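Local coordinates for protein phosphatidylserine synthase (Haemophilus influenzae, PDB 3HSI) that is a member of the phospholipase D superfamily, named as a phosphatidylserine synthase, an alpha/beta protein with two large mixed beta-sheets, at residues Glu44-Ala49 against Gln67-Glu72; Val130-Arg135 against Leu389-Gly394; Glu429-Tyr434 against Leu441-Ala446. All blocks are in the same frame, centred on the assembly; numbering follows the deposited sequence.

Contact 1 comes first along the chain. It closes a short loop of 17 residues and joins helices 35-48 and 64-79, beside the nine-stranded sheet. Contact 2 follows and closes by far the longest loop, with 253 residues between its segments. It brings the loop after strand 127-130 of that sheet against strand 391-398 of the ten-stranded sheet. Contact 3 spans only six residues, mostly the first part of helix 436-447, and folds the 3-10 turn before it back on that helix. The three lie in series, none nested or crossing. The centres of contacts 1 and 3 are about 46 Å apart, across the chain's centre. Contacts 2 and 3 both touch the second subunit.

Contact 1. Residues Glu44-Ala49 against Gln67-Glu72; sequences ELIRNA and QEILDE
Arg47 NH2 donates to Glu72 OE2 at 2.8 Å, the shorter arm of a two-nitrogen salt bridge. Arg47 NE is the other donor, reaching Glu72 OE1 at 2.9 Å. The arginine therefore grips the carboxylate side-on, one nitrogen to each oxygen. The two arms differ. The NE bond is the straighter, and OE1 lies close to the guanidinium plane at its edge. NE, however, approaches OE1 from above the carboxylate plane. NH2 meets OE2 on its syn side, though also tilted out of that plane. The two flat groups are turned 64° apart, so the grip is twisted. Arg47 spans the gap with a chain extended from CG to NE. Glu72 instead bends at chi2 (-66°), which turns its carboxylate to the arginine. Glu72 CB stays beside the neighbouring helix, 3.8 Å from Ile46 CG2.

These helices belong to the alpha/beta layering of the fold. Helix 64-79 is the connection of a beta-alpha-beta crossover between the parallel strands 52-56 and 84-90, and helix 35-48 runs alongside it. The axes of the short helical segments 44-48 and 67-72 approach to 10.1 Å and lie only 20° from parallel.

Beside the salt bridge the contact is apolar. Ile46 points at the other helix and forks over it. Ile46 CG2 rests on the backbone of Glu72, 3.6 Å from Glu72 O. Ile46 CD1 meets Ile69 CG2 at 3.7 Å, with the two side chains roughly perpendicular. Ile46 also touches Ile73, Val76 and Phe148, the last on strand 146-148. Arg47 is exposed while Glu72 is buried, so the bridge supplies a charge partner to a covered carboxylate. Glu68, one turn earlier, is salt-bridged to Lys39.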
ATOM      1  N   GLU C  44      24.766  22.429 -21.775  1.00 25.05           N
ATOM      2  CA  GLU C  44      25.934  23.241 -21.438  1.00 25.30           C
ATOM      3  C   GLU C  44      26.732  22.643 -20.252  1.00 24.67           C
ATOM      4  O   GLU C  44      27.996  22.644 -20.225  1.00 22.94           O
ATOM      5  CB  GLU C  44      25.428  24.631 -21.067  1.00 26.49           C
ATOM      6  CG  GLU C  44      26.468  25.690 -21.071  1.00 31.98           C
ATOM      7  CD  GLU C  44      25.880  27.085 -20.890  1.00 37.82           C
ATOM      8  OE1 GLU C  44      24.636  27.231 -20.922  1.00 41.48           O
ATOM      9  OE2 GLU C  44      26.671  28.042 -20.719  1.00 39.82           O
ATOM     10  N   LEU C  45      25.988  22.138 -19.280  1.00 22.74           N
ATOM     11  CA  LEU C  45      26.582  21.531 -18.098  1.00 23.04           C
ATOM     12  C   LEU C  45      27.281  20.198 -18.419  1.00 23.31           C
ATOM     13  O   LEU C  45      28.380  19.926 -17.881  1.00 23.59           O
ATOM     14  CB  LEU C  45      25.529  21.347 -16.986  1.00 22.89           C
ATOM     15  CG  LEU C  45      25.177  22.670 -16.293  1.00 23.55           C
ATOM     16  CD1 LEU C  45      24.094  22.421 -15.265  1.00 22.66           C
ATOM     17  CD2 LEU C  45      26.437  23.363 -15.679  1.00 18.66           C
ATOM     18  N   ILE C  46      26.681  19.398 -19.310  1.00 22.37           N
ATOM     19  CA  ILE C  46      27.283  18.131 -19.731  1.00 22.62           C
ATOM     20  C   ILE C  46      28.590  18.409 -20.481  1.00 23.21           C
ATOM     21  O   ILE C  46      29.619  17.790 -20.173  1.00 23.05           O
ATOM     22  CB  ILE C  46      26.326  17.272 -20.593  1.00 22.32           C
ATOM     23  CG1 ILE C  46      25.185  16.688 -19.734  1.00 23.12           C
ATOM     24  CG2 ILE C  46      27.078  16.122 -21.293  1.00 21.83           C
ATOM     25  CD1 ILE C  46      24.020  16.144 -20.564  1.00 20.31           C
ATOM     26  N   ARG C  47      28.555  19.361 -21.421  1.00 23.29           N
ATOM     27  CA  ARG C  47      29.736  19.693 -22.245  1.00 24.50           C
ATOM     28  C   ARG C  47      30.900  20.201 -21.446  1.00 25.40           C
ATOM     29  O   ARG C  47      32.045  20.059 -21.863  1.00 27.00           O
ATOM     30  CB  ARG C  47      29.410  20.723 -23.318  1.00 23.81           C
ATOM     31  CG  ARG C  47      28.512  20.191 -24.407  1.00 26.15           C
ATOM     32  CD  ARG C  47      27.999  21.250 -25.362  1.00 23.97           C
ATOM     33  NE  ARG C  47      27.300  20.591 -26.455  1.00 26.48           N
ATOM     34  CZ  ARG C  47      26.655  21.210 -27.444  1.00 27.25           C
ATOM     35  NH1 ARG C  47      26.590  22.530 -27.489  1.00 30.95           N
ATOM     36  NH2 ARG C  47      26.062  20.497 -28.391  1.00 25.38           N
ATOM     37  N   ASN C  48      30.627  20.825 -20.313  1.00 26.45           N
ATOM     38  CA  ASN C  48      31.707  21.397 -19.529  1.00 27.41           C
ATOM     39  C   ASN C  48      32.209  20.540 -18.389  1.00 27.14           C
ATOM     40  O   ASN C  48      33.232  20.868 -17.795  1.00 28.29           O
ATOM     41  CB  ASN C  48      31.336  22.799 -19.072  1.00 27.97           C
ATOM     42  CG  ASN C  48      31.276  23.737 -20.232  1.00 31.32           C
ATOM     43  OD1 ASN C  48      32.317  24.073 -20.819  1.00 36.49           O
ATOM     44  ND2 ASN C  48      30.069  24.102 -20.642  1.00 33.57           N
ATOM     45  N   ALA C  49      31.513  19.441 -18.112  1.00 26.48           N
ATOM     46  CA  ALA C  49      31.854  18.552 -17.013  1.00 25.83           C
ATOM     47  C   ALA C  49      33.231  17.932 -17.192  1.00 26.12           C
ATOM     48  O   ALA C  49      33.585  17.487 -18.285  1.00 26.40           O
ATOM     49  CB  ALA C  49      30.806  17.463 -16.871  1.00 25.50           C
ATOM     50  N   GLN C  67      17.755  11.027 -26.750  1.00 22.99           N
ATOM     51  CA  GLN C  67      18.853  10.670 -27.600  1.00 22.96           C
ATOM     52  C   GLN C  67      19.863  11.807 -27.703  1.00 22.60           C
ATOM     53  O   GLN C  67      21.071  11.566 -27.674  1.00 21.93           O
ATOM     54  CB  GLN C  67      18.344  10.299 -29.001  1.00 22.92           C
ATOM     55  CG  GLN C  67      19.449   9.882 -29.996  1.00 25.20           C
ATOM     56  CD  GLN C  67      20.060   8.515 -29.666  1.00 30.24           C
ATOM     57  OE1 GLN C  67      19.376   7.487 -29.712  1.00 31.87           O
ATOM     58  NE2 GLN C  67      21.352   8.503 -29.299  1.00 30.34           N
ATOM     59  N   GLU C  68      19.368  13.030 -27.843  1.00 22.94           N
ATOM     60  CA  GLU C  68      20.232  14.202 -27.906  1.00 23.54           C
ATOM     61  C   GLU C  68      21.011  14.331 -26.594  1.00 23.50           C
ATOM     62  O   GLU C  68      22.226  14.554 -26.608  1.00 23.79           O
ATOM     63  CB  GLU C  68      19.408  15.450 -28.148  1.00 24.24           C
ATOM     64  CG  GLU C  68      20.253  16.652 -28.549  1.00 27.54           C
ATOM     65  CD  GLU C  68      19.429  17.896 -28.834  1.00 32.36           C
ATOM     66  OE1 GLU C  68      18.181  17.801 -28.974  1.00 32.33           O
ATOM     67  OE2 GLU C  68      20.047  18.986 -28.918  1.00 36.04           O
ATOM     68  N   ILE C  69      20.346  14.122 -25.466  1.00 22.81           N
ATOM     69  CA  ILE C  69      21.054  14.256 -24.191  1.00 24.12           C
ATOM     70  C   ILE C  69      22.078  13.147 -24.021  1.00 24.33           C
ATOM     71  O   ILE C  69      23.230  13.424 -23.652  1.00 25.41           O
ATOM     72  CB  ILE C  69      20.118  14.361 -22.956  1.00 23.73           C
ATOM     73  CG1 ILE C  69      19.138  15.538 -23.094  1.00 23.69           C
ATOM     74  CG2 ILE C  69      20.934  14.506 -21.669  1.00 24.05           C
ATOM     75  CD1 ILE C  69      19.761  16.847 -23.622  1.00 22.89           C
ATOM     76  N   LEU C  70      21.686  11.908 -24.322  1.00 24.37           N
ATOM     77  CA  LEU C  70      22.605  10.772 -24.163  1.00 23.76           C
ATOM     78  C   LEU C  70      23.801  10.884 -25.103  1.00 23.33           C
ATOM     79  O   LEU C  70      24.922  10.532 -24.727  1.00 22.41           O
ATOM     80  CB  LEU C  70      21.876   9.455 -24.348  1.00 24.21           C
ATOM     81  CG  LEU C  70      22.646   8.181 -24.003  1.00 25.80           C
ATOM     82  CD1 LEU C  70      23.259   8.300 -22.602  1.00 28.55           C
ATOM     83  CD2 LEU C  70      21.746   6.949 -24.106  1.00 25.26           C
ATOM     84  N   ASP C  71      23.563  11.394 -26.311  1.00 23.64           N
ATOM     85  CA  ASP C  71      24.644  11.733 -27.251  1.00 23.97           C
ATOM     86  C   ASP C  71      25.667  12.711 -26.689  1.00 23.87           C
ATOM     87  O   ASP C  71      26.866  12.544 -26.930  1.00 23.39           O
ATOM     88  CB  ASP C  71      24.087  12.322 -28.534  1.00 24.47           C
ATOM     89  CG  ASP C  71      23.483  11.281 -29.422  1.00 27.25           C
ATOM     90  OD1 ASP C  71      23.828  10.087 -29.256  1.00 30.76           O
ATOM     91  OD2 ASP C  71      22.652  11.643 -30.275  1.00 31.17           O
ATOM     92  N   GLU C  72      25.188  13.741 -25.981  1.00 23.56           N
ATOM     93  CA  GLU C  72      26.072  14.682 -25.292  1.00 23.85           C
ATOM     94  C   GLU C  72      26.946  13.991 -24.248  1.00 23.23           C
ATOM     95  O   GLU C  72      28.144  14.289 -24.158  1.00 22.29           O
ATOM     96  CB  GLU C  72      25.316  15.856 -24.659  1.00 23.94           C
ATOM     97  CG  GLU C  72      24.614  16.791 -25.652  1.00 26.78           C
ATOM     98  CD  GLU C  72      25.550  17.571 -26.540  1.00 29.74           C
ATOM     99  OE1 GLU C  72      26.757  17.729 -26.229  1.00 31.14           O
ATOM    100  OE2 GLU C  72      25.067  18.025 -27.595  1.00 34.23           O
TER

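Contact 2. Residues Val130-Arg135 against Leu389-Gly394; sequences VPINTR and LDAENG
Ile132 meets Leu389 and Ala391 with both branches of its side chain. The bond to CB points toward residues 389-394, and the side chain forks there. With chi1 at -68°, CG1 stands beside the backbone N and CG2 lies anti to it. The CG2 branch runs along the backbone of the other segment. Ile132 CG2 is 3.9 Å from Leu389 O and 4.1 Å from Ala391 N. The other branch turns to the alanine methyl instead, with Ile132 CG1 at 4.0 Å from Ala391 CB. The tip, Ile132 CD1, closes in to 3.8 Å on the same Ala391 CB. One isoleucine thus covers residues Leu389 to Ala391, by van der Waals packing alone. The polar link is indirect: Arg223 NH1 donates to both Ile132 O and Leu389 O, so one guanidinium ties the two backbones together.

The strand runs beside the phospholipase D active-site motif. Ala391 shares backbone hydrogen bonds with Val140 and His142, and Asn393 OD1 accepts from Lys144 N. His142 and Lys144 fit the HxKxxxxD pattern of this superfamily.

Two strands pack on the isoleucine: Leu141 of strand 141-142 and Leu252 of strand 245-252 touch it, and Leu252 packs on Ala391 too. Helix 216-229, which carries Arg223, covers the loop at Pro131, Asn133 and Thr134. Arg388 of the second subunit packs against Thr134.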
ATOM      1  N   VAL C 130      16.852   1.632 -10.110  1.00 20.33           N
ATOM      2  CA  VAL C 130      16.643   1.593  -8.661  1.00 20.55           C
ATOM      3  C   VAL C 130      15.207   1.136  -8.391  1.00 19.92           C
ATOM      4  O   VAL C 130      14.273   1.808  -8.777  1.00 20.47           O
ATOM      5  CB  VAL C 130      16.838   3.000  -8.047  1.00 20.14           C
ATOM      6  CG1 VAL C 130      16.509   2.999  -6.566  1.00 19.63           C
ATOM      7  CG2 VAL C 130      18.235   3.543  -8.330  1.00 20.49           C
ATOM      8  N   PRO C 131      15.022   0.001  -7.721  1.00 21.00           N
ATOM      9  CA  PRO C 131      13.647  -0.404  -7.366  1.00 20.19           C
ATOM     10  C   PRO C 131      13.253  -0.005  -5.933  1.00 20.75           C
ATOM     11  O   PRO C 131      13.819  -0.523  -4.954  1.00 20.89           O
ATOM     12  CB  PRO C 131      13.697  -1.914  -7.493  1.00 20.68           C
ATOM     13  CG  PRO C 131      15.213  -2.283  -7.232  1.00 21.54           C
ATOM     14  CD  PRO C 131      16.024  -1.000  -7.283  1.00 21.24           C
ATOM     15  N   ILE C 132      12.254   0.867  -5.815  1.00 20.67           N
ATOM     16  CA  ILE C 132      11.833   1.411  -4.528  1.00 20.67           C
ATOM     17  C   ILE C 132      10.814   0.481  -3.849  1.00 21.67           C
ATOM     18  O   ILE C 132      10.513   0.616  -2.657  1.00 23.01           O
ATOM     19  CB  ILE C 132      11.307   2.837  -4.708  1.00 20.08           C
ATOM     20  CG1 ILE C 132      12.480   3.767  -5.099  1.00 21.03           C
ATOM     21  CG2 ILE C 132      10.582   3.342  -3.457  1.00 18.72           C
ATOM     22  CD1 ILE C 132      13.684   3.680  -4.123  1.00 19.25           C
ATOM     23  N   ASN C 133      10.291  -0.464  -4.604  1.00 21.65           N
ATOM     24  CA  ASN C 133       9.445  -1.505  -4.027  1.00 22.98           C
ATOM     25  C   ASN C 133       9.420  -2.623  -5.037  1.00 23.39           C
ATOM     26  O   ASN C 133       9.947  -2.455  -6.141  1.00 23.25           O
ATOM     27  CB  ASN C 133       8.025  -1.007  -3.717  1.00 21.58           C
ATOM     28  CG  ASN C 133       7.445  -1.668  -2.477  1.00 22.86           C
ATOM     29  OD1 ASN C 133       7.694  -2.846  -2.212  1.00 22.39           O
ATOM     30  ND2 ASN C 133       6.680  -0.919  -1.711  1.00 22.09           N
ATOM     31  N   THR C 134       8.793  -3.730  -4.665  1.00 24.31           N
ATOM     32  CA  THR C 134       8.788  -4.959  -5.460  1.00 25.61           C
ATOM     33  C   THR C 134       7.841  -4.870  -6.657  1.00 26.16           C
ATOM     34  O   THR C 134       7.945  -5.659  -7.597  1.00 25.83           O
ATOM     35  CB  THR C 134       8.404  -6.184  -4.595  1.00 25.65           C
ATOM     36  OG1 THR C 134       7.087  -6.001  -4.084  1.00 26.06           O
ATOM     37  CG2 THR C 134       9.360  -6.379  -3.425  1.00 25.59           C
ATOM     38  N   ARG C 135       6.924  -3.907  -6.593  1.00 27.18           N
ATOM     39  CA  ARG C 135       5.991  -3.567  -7.665  1.00 27.96           C
ATOM     40  C   ARG C 135       5.916  -2.058  -7.805  1.00 27.99           C
ATOM     41  O   ARG C 135       5.793  -1.335  -6.803  1.00 27.92           O
ATOM     42  CB  ARG C 135       4.601  -4.120  -7.372  1.00 28.00           C
ATOM     43  CG  ARG C 135       4.357  -5.452  -8.080  1.00 31.90           C
ATOM     44  CD  ARG C 135       3.879  -6.500  -7.124  1.00 37.19           C
ATOM     45  NE  ARG C 135       3.964  -7.848  -7.695  1.00 42.70           N
ATOM     46  CZ  ARG C 135       4.329  -8.942  -7.014  1.00 44.42           C
ATOM     47  NH1 ARG C 135       4.663  -8.855  -5.718  1.00 44.52           N
ATOM     48  NH2 ARG C 135       4.373 -10.132  -7.628  1.00 43.94           N
ATOM     49  N   LEU C 389       4.353   5.780  -0.301  1.00 23.44           N
ATOM     50  CA  LEU C 389       4.925   4.807  -1.226  1.00 22.64           C
ATOM     51  C   LEU C 389       6.262   5.231  -1.852  1.00 22.01           C
ATOM     52  O   LEU C 389       7.181   4.417  -1.928  1.00 21.41           O
ATOM     53  CB  LEU C 389       3.918   4.433  -2.312  1.00 22.45           C
ATOM     54  CG  LEU C 389       2.531   4.002  -1.808  1.00 22.35           C
ATOM     55  CD1 LEU C 389       1.541   3.857  -2.959  1.00 22.37           C
ATOM     56  CD2 LEU C 389       2.636   2.699  -1.007  1.00 21.35           C
ATOM     57  N   ASP C 390       6.387   6.485  -2.276  1.00 21.94           N
ATOM     58  CA  ASP C 390       7.531   6.857  -3.166  1.00 21.75           C
ATOM     59  C   ASP C 390       8.762   7.410  -2.446  1.00 21.74           C
ATOM     60  O   ASP C 390       8.670   7.898  -1.315  1.00 20.99           O
ATOM     61  CB  ASP C 390       7.092   7.828  -4.262  1.00 22.04           C
ATOM     62  CG  ASP C 390       5.952   7.282  -5.137  1.00 22.82           C
ATOM     63  OD1 ASP C 390       5.803   6.056  -5.294  1.00 26.69           O
ATOM     64  OD2 ASP C 390       5.200   8.092  -5.710  1.00 26.68           O
ATOM     65  N   ALA C 391       9.923   7.322  -3.095  1.00 21.69           N
ATOM     66  CA  ALA C 391      11.125   7.876  -2.501  1.00 22.24           C
ATOM     67  C   ALA C 391      11.296   9.292  -3.021  1.00 22.75           C
ATOM     68  O   ALA C 391      11.283   9.530  -4.229  1.00 22.52           O
ATOM     69  CB  ALA C 391      12.344   6.994  -2.773  1.00 22.04           C
ATOM     70  N   GLU C 392      11.406  10.240  -2.093  1.00 22.58           N
ATOM     71  CA  GLU C 392      11.380  11.661  -2.420  1.00 21.64           C
ATOM     72  C   GLU C 392      12.565  12.405  -1.840  1.00 21.49           C
ATOM     73  O   GLU C 392      13.184  11.955  -0.854  1.00 20.42           O
ATOM     74  CB  GLU C 392      10.098  12.315  -1.868  1.00 21.76           C
ATOM     75  CG  GLU C 392       8.792  11.568  -2.182  1.00 24.19           C
ATOM     76  CD  GLU C 392       8.206  11.975  -3.527  1.00 27.74           C
ATOM     77  OE1 GLU C 392       8.833  12.794  -4.244  1.00 27.52           O
ATOM     78  OE2 GLU C 392       7.107  11.497  -3.865  1.00 29.19           O
ATOM     79  N   ASN C 393      12.871  13.565  -2.429  1.00 20.87           N
ATOM     80  CA  ASN C 393      13.810  14.458  -1.770  1.00 21.55           C
ATOM     81  C   ASN C 393      13.428  15.944  -1.897  1.00 22.17           C
ATOM     82  O   ASN C 393      12.419  16.283  -2.512  1.00 22.59           O
ATOM     83  CB  ASN C 393      15.252  14.165  -2.171  1.00 19.97           C
ATOM     84  CG  ASN C 393      15.582  14.617  -3.592  1.00 21.46           C
ATOM     85  OD1 ASN C 393      14.692  14.872  -4.407  1.00 19.76           O
ATOM     86  ND2 ASN C 393      16.882  14.693  -3.896  1.00 16.59           N
ATOM     87  N   GLY C 394      14.220  16.812  -1.283  1.00 22.06           N
ATOM     88  CA  GLY C 394      13.966  18.229  -1.332  1.00 21.73           C
ATOM     89  C   GLY C 394      15.175  19.069  -0.969  1.00 21.71           C
ATOM     90  O   GLY C 394      16.068  18.628  -0.222  1.00 21.18           O
TER

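Contact 3. Residues Glu429-Tyr434 against Leu441-Ala446; sequences EELNQY and LLKKFA
A 3-10 turn, residues 431-433, folds back on helix 436-447, which it precedes in the C-terminal part of the chain. Leu431 and Tyr434 on the turn side face Leu442 and Lys443 on the helix. Leu442 CD1 is the shared point. It meets Leu431 CD1 at 3.9 Å, where the two leucines lie side by side, pointing opposite ways. The same methyl, Leu442 CD1, sits at the edge of the tyrosine ring, near its plane, 3.9 Å from Tyr434 CE2. The tyrosine and leucine side chains run nearly square to each other. The other leucine branch turns to the lysine: Leu431 CD2 lies 3.8 Å from Lys443 CE and 3.6 Å from Lys443 NZ. Leu431 reaches the helix because its CG stands anti to the backbone N (chi1 172°). Lys443 bends at chi2 and chi4 to bring its end over the leucine. Leu431 and Lys443 also touch a crystal neighbour, so their ends may be influenced by lattice packing.

One face of the Tyr434 ring carries Leu431 CA and Glu430 O, each 3.7 Å above the plane and near the ring's rim. The preceding residues thus pack over one face of the ring.

Helix 327-341 lies against both segments. Glu332 hydrogen-bonds Tyr434 OH, Tyr329 meets the ring edge-to-face, and Leu330 packs on Leu442. Farther along helix 436-447, Phe445 touches helix 450-457 and Met323 of the second subunit.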
ATOM      1  N   GLU C 429     -16.216  23.346 -14.250  1.00 30.87           N
ATOM      2  CA  GLU C 429     -17.268  22.494 -14.773  1.00 31.80           C
ATOM      3  C   GLU C 429     -17.853  21.486 -13.771  1.00 31.78           C
ATOM      4  O   GLU C 429     -17.133  20.813 -13.030  1.00 31.82           O
ATOM      5  CB  GLU C 429     -16.750  21.734 -15.979  1.00 32.47           C
ATOM      6  CG  GLU C 429     -16.681  22.573 -17.234  1.00 34.94           C
ATOM      7  CD  GLU C 429     -16.429  21.723 -18.467  1.00 38.62           C
ATOM      8  OE1 GLU C 429     -15.421  20.989 -18.491  1.00 38.70           O
ATOM      9  OE2 GLU C 429     -17.248  21.790 -19.411  1.00 42.54           O
ATOM     10  N   GLU C 430     -19.169  21.395 -13.773  1.00 31.15           N
ATOM     11  CA  GLU C 430     -19.879  20.384 -13.021  1.00 31.38           C
ATOM     12  C   GLU C 430     -19.989  19.099 -13.859  1.00 31.63           C
ATOM     13  O   GLU C 430     -19.857  19.124 -15.098  1.00 31.30           O
ATOM     14  CB  GLU C 430     -21.255  20.899 -12.649  1.00 30.99           C
ATOM     15  N   LEU C 431     -20.240  17.990 -13.164  1.00 31.59           N
ATOM     16  CA  LEU C 431     -20.250  16.644 -13.737  1.00 31.39           C
ATOM     17  C   LEU C 431     -21.138  16.488 -14.981  1.00 31.56           C
ATOM     18  O   LEU C 431     -20.748  15.804 -15.925  1.00 31.08           O
ATOM     19  CB  LEU C 431     -20.602  15.639 -12.627  1.00 31.37           C
ATOM     20  CG  LEU C 431     -20.880  14.164 -12.830  1.00 29.99           C
ATOM     21  CD1 LEU C 431     -19.617  13.333 -12.784  1.00 30.12           C
ATOM     22  CD2 LEU C 431     -21.812  13.738 -11.720  1.00 30.20           C
ATOM     23  N   ASN C 432     -22.298  17.158 -14.998  1.00 31.76           N
ATOM     24  CA  ASN C 432     -23.216  17.100 -16.144  1.00 32.00           C
ATOM     25  C   ASN C 432     -22.620  17.680 -17.424  1.00 31.96           C
ATOM     26  O   ASN C 432     -23.059  17.343 -18.526  1.00 32.69           O
ATOM     27  CB  ASN C 432     -24.553  17.792 -15.832  1.00 32.69           C
ATOM     28  N   GLN C 433     -21.639  18.556 -17.289  1.00 31.50           N
ATOM     29  CA  GLN C 433     -20.970  19.101 -18.457  1.00 30.97           C
ATOM     30  C   GLN C 433     -19.821  18.184 -18.935  1.00 30.97           C
ATOM     31  O   GLN C 433     -19.183  18.458 -19.950  1.00 31.12           O
ATOM     32  CB  GLN C 433     -20.481  20.506 -18.169  1.00 30.67           C
ATOM     33  N   TYR C 434     -19.568  17.092 -18.209  1.00 30.37           N
ATOM     34  CA  TYR C 434     -18.498  16.160 -18.573  1.00 29.65           C
ATOM     35  C   TYR C 434     -18.913  15.186 -19.682  1.00 29.45           C
ATOM     36  O   TYR C 434     -20.090  14.842 -19.782  1.00 29.62           O
ATOM     37  CB  TYR C 434     -18.068  15.335 -17.352  1.00 29.47           C
ATOM     38  CG  TYR C 434     -17.295  16.077 -16.289  1.00 27.85           C
ATOM     39  CD1 TYR C 434     -16.814  17.386 -16.496  1.00 26.94           C
ATOM     40  CD2 TYR C 434     -17.026  15.455 -15.071  1.00 26.35           C
ATOM     41  CE1 TYR C 434     -16.089  18.059 -15.483  1.00 26.04           C
ATOM     42  CE2 TYR C 434     -16.300  16.092 -14.071  1.00 25.71           C
ATOM     43  CZ  TYR C 434     -15.840  17.385 -14.276  1.00 27.37           C
ATOM     44  OH  TYR C 434     -15.119  17.966 -13.264  1.00 29.19           O
ATOM     45  N   LEU C 441     -18.147   6.627 -15.484  1.00 27.75           N
ATOM     46  CA  LEU C 441     -17.023   6.118 -14.750  1.00 27.81           C
ATOM     47  C   LEU C 441     -16.975   6.707 -13.347  1.00 27.59           C
ATOM     48  O   LEU C 441     -16.875   5.957 -12.373  1.00 27.18           O
ATOM     49  CB  LEU C 441     -15.736   6.416 -15.515  1.00 28.30           C
ATOM     50  CG  LEU C 441     -14.508   5.567 -15.204  1.00 29.86           C
ATOM     51  CD1 LEU C 441     -14.890   4.108 -15.045  1.00 29.43           C
ATOM     52  CD2 LEU C 441     -13.515   5.732 -16.350  1.00 31.07           C
ATOM     53  N   LEU C 442     -17.070   8.037 -13.250  1.00 26.86           N
ATOM     54  CA  LEU C 442     -16.951   8.718 -11.964  1.00 27.11           C
ATOM     55  C   LEU C 442     -18.081   8.293 -11.013  1.00 27.83           C
ATOM     56  O   LEU C 442     -17.849   8.079  -9.824  1.00 27.23           O
ATOM     57  CB  LEU C 442     -16.900  10.241 -12.126  1.00 25.94           C
ATOM     58  CG  LEU C 442     -15.629  10.858 -12.746  1.00 26.42           C
ATOM     59  CD1 LEU C 442     -15.824  12.357 -12.979  1.00 23.06           C
ATOM     60  CD2 LEU C 442     -14.337  10.602 -11.931  1.00 22.39           C
ATOM     61  N   LYS C 443     -19.287   8.143 -11.560  1.00 28.96           N
ATOM     62  CA  LYS C 443     -20.430   7.649 -10.802  1.00 30.19           C
ATOM     63  C   LYS C 443     -20.189   6.252 -10.289  1.00 31.04           C
ATOM     64  O   LYS C 443     -20.467   5.967  -9.132  1.00 31.44           O
ATOM     65  CB  LYS C 443     -21.699   7.662 -11.654  1.00 30.39           C
ATOM     66  CG  LYS C 443     -22.526   8.885 -11.443  1.00 31.73           C
ATOM     67  CD  LYS C 443     -23.094   9.368 -12.748  1.00 34.81           C
ATOM     68  CE  LYS C 443     -23.927  10.638 -12.561  1.00 37.25           C
ATOM     69  NZ  LYS C 443     -23.844  11.530 -13.784  1.00 40.42           N
ATOM     70  N   LYS C 444     -19.686   5.379 -11.159  1.00 31.63           N
ATOM     71  CA  LYS C 444     -19.396   4.002 -10.789  1.00 32.50           C
ATOM     72  C   LYS C 444     -18.377   3.929  -9.632  1.00 32.63           C
ATOM     73  O   LYS C 444     -18.592   3.231  -8.624  1.00 32.20           O
ATOM     74  CB  LYS C 444     -18.867   3.239 -12.012  1.00 32.73           C
ATOM     75  CG  LYS C 444     -19.932   2.573 -12.890  1.00 34.32           C
ATOM     76  CD  LYS C 444     -19.384   2.106 -14.254  1.00 36.27           C
ATOM     77  CE  LYS C 444     -17.858   1.956 -14.252  1.00 38.68           C
ATOM     78  NZ  LYS C 444     -17.356   0.982 -15.275  1.00 41.05           N
ATOM     79  N   PHE C 445     -17.280   4.665  -9.782  1.00 32.50           N
ATOM     80  CA  PHE C 445     -16.238   4.693  -8.777  1.00 33.25           C
ATOM     81  C   PHE C 445     -16.719   5.283  -7.450  1.00 33.73           C
ATOM     82  O   PHE C 445     -16.557   4.642  -6.403  1.00 34.11           O
ATOM     83  CB  PHE C 445     -15.007   5.407  -9.309  1.00 32.76           C
ATOM     84  CG  PHE C 445     -14.116   4.520 -10.121  1.00 34.54           C
ATOM     85  CD1 PHE C 445     -12.756   4.416  -9.823  1.00 36.15           C
ATOM     86  CD2 PHE C 445     -14.632   3.759 -11.167  1.00 34.57           C
ATOM     87  CE1 PHE C 445     -11.927   3.569 -10.577  1.00 37.38           C
ATOM     88  CE2 PHE C 445     -13.828   2.912 -11.911  1.00 35.19           C
ATOM     89  CZ  PHE C 445     -12.471   2.813 -11.629  1.00 36.32           C
ATOM     90  N   ALA C 446     -17.347   6.461  -7.507  1.00 33.75           N
ATOM     91  CA  ALA C 446     -17.860   7.149  -6.315  1.00 34.47           C
ATOM     92  C   ALA C 446     -18.813   6.287  -5.465  1.00 35.06           C
ATOM     93  O   ALA C 446     -18.769   6.343  -4.235  1.00 35.57           O
ATOM     94  CB  ALA C 446     -18.530   8.471  -6.701  1.00 34.01           C
TER